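Local coordinates for protein beta-porphyranase B (Bacteroides plebeius, PDB 4AWD) that cleaves the sulfated red-seaweed polysaccharide porphyran at the beta-1,4 linkages between D-galactose and L-galactose-6-sulfate, releasing mostly disaccharides, at residues Gly94-Ile99 / Thr309-Val314; Glu137-Ala142 / Glu238-Tyr243; Lys61-Ala66 / Val89-Gly94; Ser149-Ser154 / Ile282-Glu287. All coordinates share one frame; numbering follows the deposited sequence.

Contact 1. Residues Gly94-Ile99 / Thr309-Val314; sequences GCLRII and TYYDWV. With CA (calcium ion), chain C.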
loop_
_atom_site.group_PDB
_atom_site.type_symbol
_atom_site.label_atom_id
_atom_site.label_comp_id
_atom_site.label_asym_id
_atom_site.label_seq_id
_atom_site.Cartn_x
_atom_site.Cartn_y
_atom_site.Cartn_z
ATOM N N GLY A 94 19.129 6.338 5.183
ATOM C CA GLY A 94 18.751 4.934 4.982
ATOM C C GLY A 94 17.259 4.654 4.835
ATOM O O GLY A 94 16.867 3.494 4.654
ATOM N N CYS A 95 16.434 5.702 4.897
ATOM C CA CYS A 95 14.976 5.545 4.835
ATOM C C CYS A 95 14.291 6.454 3.838
ATOM O O CYS A 95 14.659 7.626 3.682
ATOM C CB CYS A 95 14.342 5.793 6.200
ATOM S SG CYS A 95 14.627 4.505 7.407
ATOM N N LEU A 96 13.293 5.903 3.159
ATOM C CA LEU A 96 12.288 6.718 2.526
ATOM C C LEU A 96 11.458 7.312 3.663
ATOM O O LEU A 96 11.011 6.595 4.562
ATOM C CB LEU A 96 11.400 5.875 1.603
ATOM C CG LEU A 96 10.166 6.586 1.024
ATOM C CD1 LEU A 96 10.567 7.688 0.018
ATOM C CD2 LEU A 96 9.216 5.589 0.390
ATOM N N ARG A 97 11.273 8.626 3.623
ATOM C CA ARG A 97 10.510 9.340 4.648
ATOM C C ARG A 97 9.316 9.977 4.011
ATOM O O ARG A 97 9.465 10.792 3.089
ATOM C CB ARG A 97 11.335 10.463 5.255
ATOM C CG ARG A 97 12.407 10.031 6.197
ATOM C CD ARG A 97 13.367 11.166 6.355
ATOM N NE ARG A 97 14.353 10.933 7.404
ATOM C CZ ARG A 97 15.033 11.921 7.986
ATOM N NH1 ARG A 97 14.813 13.191 7.607
ATOM N NH2 ARG A 97 15.912 11.654 8.953
ATOM N N ILE A 98 8.137 9.617 4.497
ATOM C CA ILE A 98 6.924 10.341 4.124
ATOM C C ILE A 98 6.384 11.053 5.352
ATOM O O ILE A 98 5.865 10.409 6.259
ATOM C CB ILE A 98 5.826 9.439 3.495
ATOM C CG1 ILE A 98 6.382 8.613 2.312
ATOM C CG2 ILE A 98 4.665 10.317 3.036
ATOM C CD1 ILE A 98 5.372 7.601 1.702
ATOM N N ILE A 99 6.533 12.374 5.383
ATOM C CA ILE A 99 6.157 13.163 6.558
ATOM C C ILE A 99 4.773 13.777 6.364
ATOM O O ILE A 99 4.407 14.162 5.241
ATOM C CB ILE A 99 7.251 14.241 6.925
ATOM C CG1 ILE A 99 7.015 14.823 8.329
ATOM C CG2 ILE A 99 7.389 15.335 5.833
ATOM C CD1 ILE A 99 8.127 15.781 8.844
ATOM N N THR A 309 6.502 8.638 8.504
ATOM C CA THR A 309 6.505 7.201 8.301
ATOM C C THR A 309 7.830 6.869 7.648
ATOM O O THR A 309 8.230 7.532 6.672
ATOM C CB THR A 309 5.338 6.723 7.401
ATOM O OG1 THR A 309 4.080 6.944 8.059
ATOM C CG2 THR A 309 5.480 5.243 7.105
ATOM N N TYR A 310 8.506 5.849 8.173
ATOM C CA TYR A 310 9.824 5.466 7.657
ATOM C C TYR A 310 9.815 4.137 6.927
ATOM O O TYR A 310 9.301 3.138 7.436
ATOM C CB TYR A 310 10.842 5.387 8.787
ATOM C CG TYR A 310 11.103 6.681 9.505
ATOM C CD1 TYR A 310 12.076 7.565 9.045
ATOM C CD2 TYR A 310 10.397 7.009 10.662
ATOM C CE1 TYR A 310 12.331 8.754 9.713
ATOM C CE2 TYR A 310 10.652 8.191 11.339
ATOM C CZ TYR A 310 11.619 9.056 10.864
ATOM O OH TYR A 310 11.866 10.236 11.523
ATOM N N TYR A 311 10.398 4.123 5.737
ATOM C CA TYR A 311 10.581 2.884 5.010
ATOM C C TYR A 311 12.070 2.667 4.815
ATOM O O TYR A 311 12.725 3.411 4.072
ATOM C CB TYR A 311 9.863 2.931 3.654
ATOM C CG TYR A 311 8.390 3.253 3.743
ATOM C CD1 TYR A 311 7.947 4.575 3.865
ATOM C CD2 TYR A 311 7.441 2.237 3.697
ATOM C CE1 TYR A 311 6.603 4.875 3.946
ATOM C CE2 TYR A 311 6.074 2.532 3.780
ATOM C CZ TYR A 311 5.670 3.850 3.900
ATOM O OH TYR A 311 4.331 4.131 3.974
ATOM N N ASP A 312 12.599 1.664 5.508
ATOM C CA ASP A 312 14.008 1.278 5.401
ATOM C C ASP A 312 14.297 0.737 4.004
ATOM O O ASP A 312 15.334 1.034 3.415
ATOM C CB ASP A 312 14.368 0.223 6.460
ATOM C CG ASP A 312 15.861 -0.037 6.545
ATOM O OD1 ASP A 312 16.626 0.621 5.816
ATOM O OD2 ASP A 312 16.274 -0.908 7.338
ATOM N N TRP A 313 13.375 -0.043 3.466
ATOM C CA TRP A 313 13.522 -0.515 2.105
ATOM C C TRP A 313 12.225 -1.010 1.535
ATOM O O TRP A 313 11.276 -1.292 2.263
ATOM C CB TRP A 313 14.587 -1.620 1.998
ATOM C CG TRP A 313 14.552 -2.658 3.088
ATOM C CD1 TRP A 313 15.380 -2.725 4.183
ATOM C CD2 TRP A 313 13.665 -3.773 3.191
ATOM N NE1 TRP A 313 15.070 -3.822 4.944
ATOM C CE2 TRP A 313 14.017 -4.479 4.362
ATOM C CE3 TRP A 313 12.616 -4.257 2.401
ATOM C CZ2 TRP A 313 13.352 -5.630 4.768
ATOM C CZ3 TRP A 313 11.954 -5.416 2.800
ATOM C CH2 TRP A 313 12.322 -6.083 3.974
ATOM N N VAL A 314 12.197 -1.112 0.216
ATOM C CA VAL A 314 11.136 -1.804 -0.473
ATOM C C VAL A 314 11.848 -2.849 -1.327
ATOM O O VAL A 314 12.797 -2.511 -2.051
ATOM C CB VAL A 314 10.312 -0.799 -1.285
ATOM C CG1 VAL A 314 9.512 -1.483 -2.374
ATOM C CG2 VAL A 314 9.391 0.001 -0.336
HETATM CA CA CA C . 17.679 1.606 3.908
HETATM O O HOH W 1 18.573 -0.506 3.327
#
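The Tyr-311 side chain lies beside that of Leu-96 on the neighbouring strand and points the same way. Its CB sits 3.9 Å from Leu-96 CB. One bond further, CG is brushed by Leu-96 CD2, and the ring atom CD1 has that methyl at 3.8 Å, while the carbonyl oxygen of Leu-96 lies in the ring plane at the edge. CE1 then reaches Ile-98 CD1 at 3.7 Å, and the hydroxyl at the tip is hydrogen-bonded to the backbone oxygen of Thr-150. A tyrosine suits this place because its ring is apolar along the flank and polar at the hydroxyl. Its CG stands anti to the carbonyl carbon (chi1 -56°), which lays the ring along the Leu-96 and Ile-98 row.

The backbones pair antiparallel. Leu-96 and Tyr-311 exchange two hydrogen bonds, that from Tyr-311 N to Leu-96 O being nearly straight, and Ile-98 and Thr-309 exchange two more. On the other face Arg-97 CG packs 3.7 Å from Tyr-310 CE1, the guanidinium plane steeply inclined to the ring.

Where the pairing ends, Gly-94 and Asp-312 grip the calcium ion: Gly-94 O at 2.2 Å, with Asp-312 giving both its carbonyl oxygen and OD1, the latter at 2.4 Å. Glu-57, Asn-59 and a water complete the site, and Asp-312 OD2 turns to Arg-139 in a salt bridge.

At these residues strand 95-107 is flanked by strands 89-92 and 308-321, the latter paired in turn with strand 134-141, while Ile-284 of strand 281-285 packs against Leu-96, Ile-98 and Tyr-311 in the core of this GH16 fold.

Contact 2. Residues Glu137-Ala142 / Glu238-Tyr243; sequences ETRMKA and EDFHTY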
loop_
_atom_site.group_PDB
_atom_site.type_symbol
_atom_site.label_atom_id
_atom_site.label_comp_id
_atom_site.label_asym_id
_atom_site.label_seq_id
_atom_site.Cartn_x
_atom_site.Cartn_y
_atom_site.Cartn_z
ATOM N N GLU A 137 7.764 -6.663 -0.288
ATOM C CA GLU A 137 7.960 -6.508 1.145
ATOM C C GLU A 137 8.574 -5.163 1.465
ATOM O O GLU A 137 9.379 -4.644 0.686
ATOM C CB GLU A 137 8.880 -7.623 1.665
ATOM C CG GLU A 137 8.953 -7.715 3.190
ATOM C CD GLU A 137 9.300 -9.102 3.683
ATOM O OE1 GLU A 137 10.499 -9.465 3.683
ATOM O OE2 GLU A 137 8.360 -9.828 4.068
ATOM N N THR A 138 8.218 -4.618 2.626
ATOM C CA THR A 138 8.854 -3.417 3.127
ATOM C C THR A 138 9.148 -3.556 4.616
ATOM O O THR A 138 8.453 -4.292 5.330
ATOM C CB THR A 138 7.993 -2.145 2.853
ATOM O OG1 THR A 138 8.754 -0.981 3.188
ATOM C CG2 THR A 138 6.706 -2.138 3.659
ATOM N N ARG A 139 10.206 -2.865 5.055
ATOM C CA ARG A 139 10.490 -2.636 6.475
ATOM C C ARG A 139 10.038 -1.205 6.791
ATOM O O ARG A 139 10.640 -0.230 6.330
ATOM C CB ARG A 139 11.979 -2.832 6.804
ATOM C CG ARG A 139 12.241 -3.098 8.290
ATOM C CD ARG A 139 13.632 -3.701 8.590
ATOM N NE ARG A 139 14.568 -2.638 8.923
ATOM C CZ ARG A 139 14.934 -2.284 10.150
ATOM N NH1 ARG A 139 14.498 -2.939 11.217
ATOM N NH2 ARG A 139 15.770 -1.272 10.303
ATOM N N MET A 140 8.967 -1.100 7.575
ATOM C CA MET A 140 8.288 0.163 7.816
ATOM C C MET A 140 8.160 0.437 9.311
ATOM O O MET A 140 7.920 -0.473 10.117
ATOM C CB MET A 140 6.875 0.150 7.183
ATOM C CG MET A 140 6.115 1.470 7.303
ATOM S SD MET A 140 4.457 1.307 6.632
ATOM C CE MET A 140 3.682 0.336 7.948
ATOM N N LYS A 141 8.311 1.698 9.680
ATOM C CA LYS A 141 7.904 2.122 11.014
ATOM C C LYS A 141 6.836 3.176 10.807
ATOM O O LYS A 141 7.051 4.120 10.041
ATOM C CB LYS A 141 9.104 2.664 11.818
ATOM C CG LYS A 141 8.712 3.184 13.224
ATOM C CD LYS A 141 9.894 3.312 14.197
ATOM C CE LYS A 141 10.665 4.605 14.004
ATOM N NZ LYS A 141 11.107 5.142 15.325
ATOM N N ALA A 142 5.679 2.997 11.440
ATOM C CA ALA A 142 4.548 3.943 11.245
ATOM C C ALA A 142 4.796 5.265 11.944
ATOM O O ALA A 142 5.493 5.309 12.950
ATOM C CB ALA A 142 3.212 3.342 11.715
ATOM N N GLU A 238 6.096 1.906 17.008
ATOM C CA GLU A 238 7.188 1.746 17.976
ATOM C C GLU A 238 8.469 1.197 17.360
ATOM O O GLU A 238 9.556 1.366 17.923
ATOM C CB GLU A 238 6.773 0.868 19.168
ATOM C CG GLU A 238 5.547 1.349 19.977
ATOM C CD GLU A 238 5.522 2.855 20.297
ATOM O OE1 GLU A 238 6.586 3.523 20.309
ATOM O OE2 GLU A 238 4.407 3.381 20.540
ATOM N N ASP A 239 8.352 0.528 16.221
ATOM C CA ASP A 239 9.524 -0.092 15.637
ATOM C C ASP A 239 9.329 -0.476 14.184
ATOM O O ASP A 239 8.211 -0.468 13.654
ATOM C CB ASP A 239 9.936 -1.326 16.457
ATOM C CG ASP A 239 11.443 -1.519 16.513
ATOM O OD1 ASP A 239 12.195 -0.843 15.763
ATOM O OD2 ASP A 239 11.875 -2.368 17.319
ATOM N N PHE A 240 10.445 -0.799 13.547
ATOM C CA PHE A 240 10.440 -1.241 12.174
ATOM C C PHE A 240 10.005 -2.677 12.170
ATOM O O PHE A 240 10.444 -3.473 12.998
ATOM C CB PHE A 240 11.836 -1.145 11.569
ATOM C CG PHE A 240 12.197 0.227 11.105
ATOM C CD1 PHE A 240 11.836 0.658 9.825
ATOM C CD2 PHE A 240 12.913 1.088 11.940
ATOM C CE1 PHE A 240 12.169 1.921 9.385
ATOM C CE2 PHE A 240 13.244 2.355 11.526
ATOM C CZ PHE A 240 12.871 2.787 10.242
ATOM N N HIS A 241 9.123 -3.000 11.242
ATOM C CA HIS A 241 8.735 -4.373 11.036
ATOM C C HIS A 241 8.619 -4.636 9.554
ATOM O O HIS A 241 8.548 -3.722 8.732
ATOM C CB HIS A 241 7.416 -4.704 11.757
ATOM C CG HIS A 241 7.503 -4.604 13.248
ATOM N ND1 HIS A 241 8.016 -5.614 14.034
ATOM C CD2 HIS A 241 7.133 -3.616 14.099
ATOM C CE1 HIS A 241 7.966 -5.246 15.303
ATOM N NE2 HIS A 241 7.437 -4.037 15.370
ATOM N N THR A 242 8.558 -5.906 9.236
ATOM C CA THR A 242 8.581 -6.373 7.879
ATOM C C THR A 242 7.142 -6.748 7.496
ATOM O O THR A 242 6.463 -7.462 8.237
ATOM C CB THR A 242 9.633 -7.539 7.811
ATOM O OG1 THR A 242 10.885 -7.012 7.348
ATOM C CG2 THR A 242 9.214 -8.657 6.948
ATOM N N TYR A 243 6.667 -6.212 6.376
ATOM C CA TYR A 243 5.310 -6.495 5.890
ATOM C C TYR A 243 5.395 -6.928 4.432
ATOM O O TYR A 243 5.798 -6.158 3.559
ATOM C CB TYR A 243 4.393 -5.274 6.034
ATOM C CG TYR A 243 4.297 -4.722 7.437
ATOM C CD1 TYR A 243 3.361 -5.227 8.340
ATOM C CD2 TYR A 243 5.142 -3.689 7.862
ATOM C CE1 TYR A 243 3.258 -4.730 9.626
ATOM C CE2 TYR A 243 5.063 -3.187 9.163
ATOM C CZ TYR A 243 4.109 -3.716 10.040
ATOM O OH TYR A 243 4.011 -3.233 11.323
HETATM O O HOH W 2 5.692 -1.270 11.690
#
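Two torsions bring Arg-139 onto Phe-240: its CG extends away from the backbone nitrogen (chi1 -159°), and a bend at chi3 (94°) folds the guanidinium back over the neighbouring strand. The Phe-240 ring, with CG beside its own backbone nitrogen, receives it. The guanidinium lies flat on the ring, centres 4.5 Å apart and planes at 24°, with NH2 over the rim of one face. The opposite face belongs to Lys-141, whose CB rests above the ring centre at 3.8 Å in a CH-pi contact. Phenylalanine suits the position, since its two flat faces can take a cation and an aliphatic chain at once.

Strand 134-141 here pairs antiparallel with the start of strand 241-249, in the beta-sandwich of GH16 enzymes. Thr-138 exchanges backbone hydrogen bonds with Tyr-243, and Met-140 does so with His-241. On the other face of the sheet Met-140 CE meets Tyr-243 CE2 at 4.0 Å, the two side chains crossing at about a right angle. A water in the plane of the Tyr-243 ring donates to Met-140 O at 2.8 Å and is hydrogen-bonded to Tyr-243 OH at 2.6 Å, tying the phenol to the partner strand.

Arg-139 NE makes a salt bridge with the calcium ligand Asp-312, while the flat of the group lies on Phe-240. The carboxylate probably positions the guanidinium and offsets its charge; the stack probably adds dispersion and some cation-pi attraction.

Contact 3. Residues Lys61-Ala66 / Val89-Gly94; sequences KRLNAA and VSVKKG. With CA (calcium ion), chain C.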
loop_
_atom_site.group_PDB
_atom_site.type_symbol
_atom_site.label_atom_id
_atom_site.label_comp_id
_atom_site.label_asym_id
_atom_site.label_seq_id
_atom_site.Cartn_x
_atom_site.Cartn_y
_atom_site.Cartn_z
ATOM N N LYS A 61 21.295 9.723 -1.548
ATOM C CA LYS A 61 21.129 11.113 -1.130
ATOM C C LYS A 61 19.767 11.691 -1.542
ATOM O O LYS A 61 19.392 12.782 -1.100
ATOM C CB LYS A 61 22.272 11.976 -1.689
ATOM C CG LYS A 61 23.625 11.243 -1.844
ATOM C CD LYS A 61 24.748 12.156 -2.395
ATOM C CE LYS A 61 24.574 12.481 -3.893
ATOM N NZ LYS A 61 24.947 11.345 -4.807
ATOM N N ARG A 62 19.031 10.947 -2.375
ATOM C CA ARG A 62 17.714 11.372 -2.872
ATOM C C ARG A 62 16.878 10.189 -3.369
ATOM O O ARG A 62 17.392 9.087 -3.594
ATOM C CB ARG A 62 17.850 12.398 -4.008
ATOM C CG ARG A 62 18.492 11.826 -5.264
ATOM C CD ARG A 62 18.553 12.822 -6.435
ATOM N NE ARG A 62 19.603 13.837 -6.289
ATOM C CZ ARG A 62 20.917 13.611 -6.402
ATOM N NH1 ARG A 62 21.390 12.386 -6.642
ATOM N NH2 ARG A 62 21.772 14.621 -6.251
ATOM N N LEU A 63 15.583 10.433 -3.536
ATOM C CA LEU A 63 14.705 9.474 -4.181
ATOM C C LEU A 63 15.145 9.296 -5.635
ATOM O O LEU A 63 15.480 10.270 -6.331
ATOM C CB LEU A 63 13.231 9.922 -4.084
ATOM C CG LEU A 63 12.147 8.986 -4.647
ATOM C CD1 LEU A 63 11.843 7.851 -3.721
ATOM C CD2 LEU A 63 10.869 9.754 -4.951
ATOM N N ASN A 64 15.182 8.046 -6.075
ATOM C CA ASN A 64 15.581 7.730 -7.428
ATOM C C ASN A 64 14.429 8.025 -8.369
ATOM O O ASN A 64 13.475 7.248 -8.471
ATOM C CB ASN A 64 16.005 6.272 -7.508
ATOM C CG ASN A 64 16.514 5.872 -8.882
ATOM O OD1 ASN A 64 16.494 6.656 -9.839
ATOM N ND2 ASN A 64 16.975 4.629 -8.984
ATOM N N ALA A 65 14.523 9.160 -9.046
ATOM C CA ALA A 65 13.454 9.651 -9.894
ATOM C C ALA A 65 13.269 8.802 -11.151
ATOM O O ALA A 65 12.249 8.904 -11.822
ATOM C CB ALA A 65 13.680 11.150 -10.242
ATOM N N ALA A 66 14.236 7.946 -11.468
ATOM C CA ALA A 66 14.031 6.994 -12.571
ATOM C C ALA A 66 13.034 5.889 -12.195
ATOM O O ALA A 66 12.285 5.417 -13.046
ATOM C CB ALA A 66 15.356 6.384 -13.042
ATOM N N VAL A 89 7.995 13.985 0.740
ATOM C CA VAL A 89 8.696 12.742 0.450
ATOM C C VAL A 89 10.183 13.035 0.351
ATOM O O VAL A 89 10.614 13.861 -0.465
ATOM C CB VAL A 89 8.204 12.112 -0.867
ATOM C CG1 VAL A 89 8.955 10.820 -1.163
ATOM C CG2 VAL A 89 6.712 11.847 -0.797
ATOM N N SER A 90 10.966 12.391 1.201
ATOM C CA SER A 90 12.405 12.511 1.100
ATOM C C SER A 90 13.070 11.153 1.334
ATOM O O SER A 90 12.406 10.170 1.692
ATOM C CB SER A 90 12.914 13.558 2.092
ATOM O OG SER A 90 12.687 13.149 3.424
ATOM N N VAL A 91 14.379 11.114 1.111
ATOM C CA VAL A 91 15.211 9.959 1.414
ATOM C C VAL A 91 16.381 10.481 2.237
ATOM O O VAL A 91 17.150 11.319 1.773
ATOM C CB VAL A 91 15.755 9.285 0.125
ATOM C CG1 VAL A 91 16.860 8.278 0.466
ATOM C CG2 VAL A 91 14.636 8.618 -0.654
ATOM N N LYS A 92 16.518 9.999 3.458
ATOM C CA LYS A 92 17.556 10.488 4.324
ATOM C C LYS A 92 17.928 9.398 5.315
ATOM O O LYS A 92 17.050 8.716 5.831
ATOM C CB LYS A 92 17.067 11.757 5.040
ATOM C CG LYS A 92 18.066 12.383 6.014
ATOM C CD LYS A 92 18.930 13.457 5.370
ATOM C CE LYS A 92 19.769 14.197 6.444
ATOM N NZ LYS A 92 18.936 14.829 7.530
ATOM N N LYS A 93 19.232 9.228 5.550
ATOM C CA LYS A 93 19.772 8.271 6.532
ATOM C C LYS A 93 19.211 6.855 6.409
ATOM O O LYS A 93 18.850 6.238 7.413
ATOM C CB LYS A 93 19.546 8.768 7.965
ATOM C CG LYS A 93 20.127 10.135 8.283
ATOM C CD LYS A 93 19.513 10.644 9.587
ATOM C CE LYS A 93 20.193 11.912 10.089
ATOM N NZ LYS A 93 19.506 12.456 11.302
ATOM N N GLY A 94 19.129 6.338 5.183
ATOM C CA GLY A 94 18.751 4.934 4.982
ATOM C C GLY A 94 17.259 4.654 4.835
ATOM O O GLY A 94 16.867 3.494 4.654
HETATM CA CA CA C . 17.679 1.606 3.908
HETATM O O HOH W 1 18.573 -0.506 3.327
#
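Val-91 presses into the backbone of the passing loop, and this is where the contact is close. Its CG2 stands 3.5 Å from Leu-63 N and 3.6 Å from Leu-63 CA. Val-91 CB lies 3.8 Å from Arg-62 C. Because CG2 is anti to the valine's own carbonyl carbon and CG1 anti to its nitrogen (chi1 168°), CG2 is the branch that reaches Leu-63 while CG1 is turned to Arg-62 O. A compact branched residue suits a strand that must meet main chain at short range. Leu-63 answers with its CB, 3.9 Å from Val-91 CG2.

The contact is apolar packing of an irregular loop against strand 89-92, a strand at the border of the beta-sandwich typical of GH16 enzymes; further along the loop, Asn-64 OD1 accepts from Ala-66 N at 3.1 Å, an Asx turn. Leu-63 also packs on Leu-96 of the adjoining strand, and Val-91 on Phe-58.

Elsewhere the fit slackens. Leu-63 CD2 comes only to 4.4 Å from Val-89 CG1, and Lys-61 and Arg-62 are exposed, their CB atoms directed away from the strand, as befits long charged residues. Beyond the strand the chain turns through Lys-93 to Gly-94, whose backbone angles (phi 90°) would jam a CB against the preceding carbonyl oxygen; its own oxygen binds the calcium ion.

Contact 4. Residues Ser149-Ser154 / Ile282-Glu287; sequences STFWLS and IHIVTE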
loop_
_atom_site.group_PDB
_atom_site.type_symbol
_atom_site.label_atom_id
_atom_site.label_comp_id
_atom_site.label_asym_id
_atom_site.label_seq_id
_atom_site.Cartn_x
_atom_site.Cartn_y
_atom_site.Cartn_z
ATOM N N SER A 149 0.006 4.582 7.584
ATOM C CA SER A 149 1.291 4.189 7.010
ATOM C C SER A 149 0.956 2.958 6.190
ATOM O O SER A 149 0.444 1.991 6.741
ATOM C CB SER A 149 2.303 3.824 8.100
ATOM O OG SER A 149 2.544 4.915 8.971
ATOM N N THR A 150 1.214 2.995 4.884
ATOM C CA THR A 150 0.788 1.897 4.026
ATOM C C THR A 150 1.843 1.474 3.010
ATOM O O THR A 150 2.749 2.228 2.691
ATOM C CB THR A 150 -0.507 2.228 3.258
ATOM O OG1 THR A 150 -0.279 3.355 2.414
ATOM C CG2 THR A 150 -1.659 2.533 4.199
ATOM N N PHE A 151 1.688 0.245 2.516
ATOM C CA PHE A 151 2.507 -0.329 1.461
ATOM C C PHE A 151 1.571 -1.234 0.679
ATOM O O PHE A 151 1.018 -2.186 1.242
ATOM C CB PHE A 151 3.659 -1.158 2.056
ATOM C CG PHE A 151 4.509 -1.865 1.024
ATOM C CD1 PHE A 151 5.155 -1.152 0.021
ATOM C CD2 PHE A 151 4.684 -3.235 1.069
ATOM C CE1 PHE A 151 5.950 -1.801 -0.939
ATOM C CE2 PHE A 151 5.491 -3.893 0.142
ATOM C CZ PHE A 151 6.115 -3.182 -0.875
ATOM N N TRP A 152 1.382 -0.931 -0.604
ATOM C CA TRP A 152 0.423 -1.648 -1.431
ATOM C C TRP A 152 0.680 -1.529 -2.920
ATOM O O TRP A 152 1.509 -0.732 -3.364
ATOM C CB TRP A 152 -1.010 -1.190 -1.131
ATOM C CG TRP A 152 -1.259 0.286 -1.092
ATOM C CD1 TRP A 152 -0.789 1.177 -0.158
ATOM C CD2 TRP A 152 -2.101 1.038 -1.979
ATOM N NE1 TRP A 152 -1.270 2.444 -0.427
ATOM C CE2 TRP A 152 -2.081 2.386 -1.534
ATOM C CE3 TRP A 152 -2.871 0.706 -3.106
ATOM C CZ2 TRP A 152 -2.797 3.405 -2.187
ATOM C CZ3 TRP A 152 -3.595 1.718 -3.752
ATOM C CH2 TRP A 152 -3.552 3.053 -3.284
ATOM N N LEU A 153 -0.055 -2.332 -3.678
ATOM C CA LEU A 153 0.005 -2.326 -5.135
ATOM C C LEU A 153 -1.402 -2.132 -5.694
ATOM O O LEU A 153 -2.396 -2.510 -5.055
ATOM C CB LEU A 153 0.600 -3.632 -5.678
ATOM C CG LEU A 153 2.062 -3.952 -5.335
ATOM C CD1 LEU A 153 2.119 -4.565 -3.966
ATOM C CD2 LEU A 153 2.681 -4.895 -6.331
ATOM N N SER A 154 -1.468 -1.546 -6.888
ATOM C CA SER A 154 -2.724 -1.222 -7.522
ATOM C C SER A 154 -2.526 -1.121 -9.018
ATOM O O SER A 154 -1.396 -0.978 -9.497
ATOM C CB SER A 154 -3.213 0.133 -7.006
ATOM O OG SER A 154 -4.602 0.287 -7.200
ATOM N N ILE A 282 3.477 -0.115 -7.606
ATOM C CA ILE A 282 3.594 0.024 -6.145
ATOM C C ILE A 282 3.051 1.389 -5.727
ATOM O O ILE A 282 3.393 2.403 -6.345
ATOM C CB ILE A 282 5.075 -0.064 -5.670
ATOM C CG1 ILE A 282 5.747 -1.364 -6.130
ATOM C CG2 ILE A 282 5.183 0.100 -4.153
ATOM C CD1 ILE A 282 5.516 -2.537 -5.210
ATOM N N HIS A 283 2.202 1.417 -4.702
ATOM C CA HIS A 283 1.846 2.668 -4.034
ATOM C C HIS A 283 2.381 2.723 -2.606
ATOM O O HIS A 283 2.278 1.760 -1.850
ATOM C CB HIS A 283 0.336 2.870 -4.014
ATOM C CG HIS A 283 -0.136 4.020 -4.856
ATOM N ND1 HIS A 283 -1.454 4.170 -5.238
ATOM C CD2 HIS A 283 0.530 5.076 -5.385
ATOM C CE1 HIS A 283 -1.579 5.269 -5.962
ATOM N NE2 HIS A 283 -0.391 5.836 -6.067
ATOM N N ILE A 284 2.962 3.845 -2.228
ATOM C CA ILE A 284 3.424 4.001 -0.859
ATOM C C ILE A 284 2.797 5.291 -0.336
ATOM O O ILE A 284 3.150 6.371 -0.776
ATOM C CB ILE A 284 4.971 4.009 -0.746
ATOM C CG1 ILE A 284 5.587 2.884 -1.592
ATOM C CG2 ILE A 284 5.383 3.869 0.720
ATOM C CD1 ILE A 284 7.118 2.852 -1.646
ATOM N N VAL A 285 1.854 5.162 0.589
ATOM C CA VAL A 285 0.899 6.240 0.842
ATOM C C VAL A 285 0.668 6.559 2.321
ATOM O O VAL A 285 0.589 5.676 3.165
ATOM C CB VAL A 285 -0.464 5.922 0.182
ATOM C CG1 VAL A 285 -1.524 6.916 0.601
ATOM C CG2 VAL A 285 -0.321 5.911 -1.332
ATOM N N THR A 286 0.507 7.846 2.585
ATOM C CA THR A 286 0.217 8.391 3.903
ATOM C C THR A 286 -1.123 9.146 3.795
ATOM O O THR A 286 -1.232 10.145 3.075
ATOM C CB THR A 286 1.397 9.311 4.295
ATOM O OG1 THR A 286 2.211 8.657 5.286
ATOM C CG2 THR A 286 0.931 10.613 4.769
ATOM N N GLU A 287 -2.168 8.648 4.466
ATOM C CA GLU A 287 -3.497 9.177 4.192
ATOM C C GLU A 287 -4.358 9.361 5.411
ATOM O O GLU A 287 -4.001 9.014 6.563
ATOM C CB GLU A 287 -4.247 8.297 3.191
ATOM C CG GLU A 287 -5.132 7.237 3.829
ATOM C CD GLU A 287 -5.104 5.935 3.041
ATOM O OE1 GLU A 287 -4.047 5.264 3.076
ATOM O OE2 GLU A 287 -6.122 5.599 2.383
#
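Hydrogen bonds hold Thr-150 and Trp-152 to the strand opposite. Trp-152 and His-283 form an antiparallel pair with two backbone bonds, from Trp-152 N to His-283 O at 3.1 Å and from His-283 N to Trp-152 O. Further along, regular pairing gives way: Thr-150 N makes just a weak bond to Val-285 O, but the threonine's hydroxyl donates to that same oxygen at 2.6 Å. Its OG1 lies between backbone N and carbonyl carbon (chi1 61°), which aims it across the gap, and it also accepts a weak bond from Trp-152 NE1.

Among the aromatic contacts, His-283 CB sits over the centre of the six-membered ring of Trp-152, 3.5 Å from its centroid, a CH-pi contact. The imidazole continues beside the indole with its plane inclined at 58°, and its NE2 is bonded to Ser-72.

Apolar packing occurs on both faces. Val-285 CG2 packs 3.6 Å from Trp-152 CZ2; on the other face Leu-153 CG meets Ile-282 CD1 at 3.7 Å and Phe-151 CE1 touches Ile-282 CG2 at 3.8 Å, branched aliphatic residues fitting this sandwich core.

The two faces thus serve different ends. Trp-152 also packs on Glu-176, the probable nucleophile, and Glu-287, a likely substrate ligand, is salt-bridged to Arg-79 and hydrogen-bonded to a glycerol, probably from the crystallisation liquor. Held on one face by His-283 CB, and more weakly through NE1 by Thr-150, the indole probably helps to shape the cleft.

How the contacts relate
From the N terminus, contact 3 comes first, closing a short loop between 61-66 and 89-94. At Gly-94, which both share, contact 1 opens, and its long loop ends only when the chain returns at 309-314. Contacts 2 and 4 both fall within that span and cross each other: 137-142, 149-154, 238-243 and 282-287 follow in turn, so their partners alternate. Strand 308-321 neighbours strand 134-141, joining contacts 1 and 2 through Tyr-310 O and Lys-141 N, and contact 4 lies near the centre of the chain, touching both through Ser-149, among others. Together they tie the calcium-bearing border to the core and the substrate cleft.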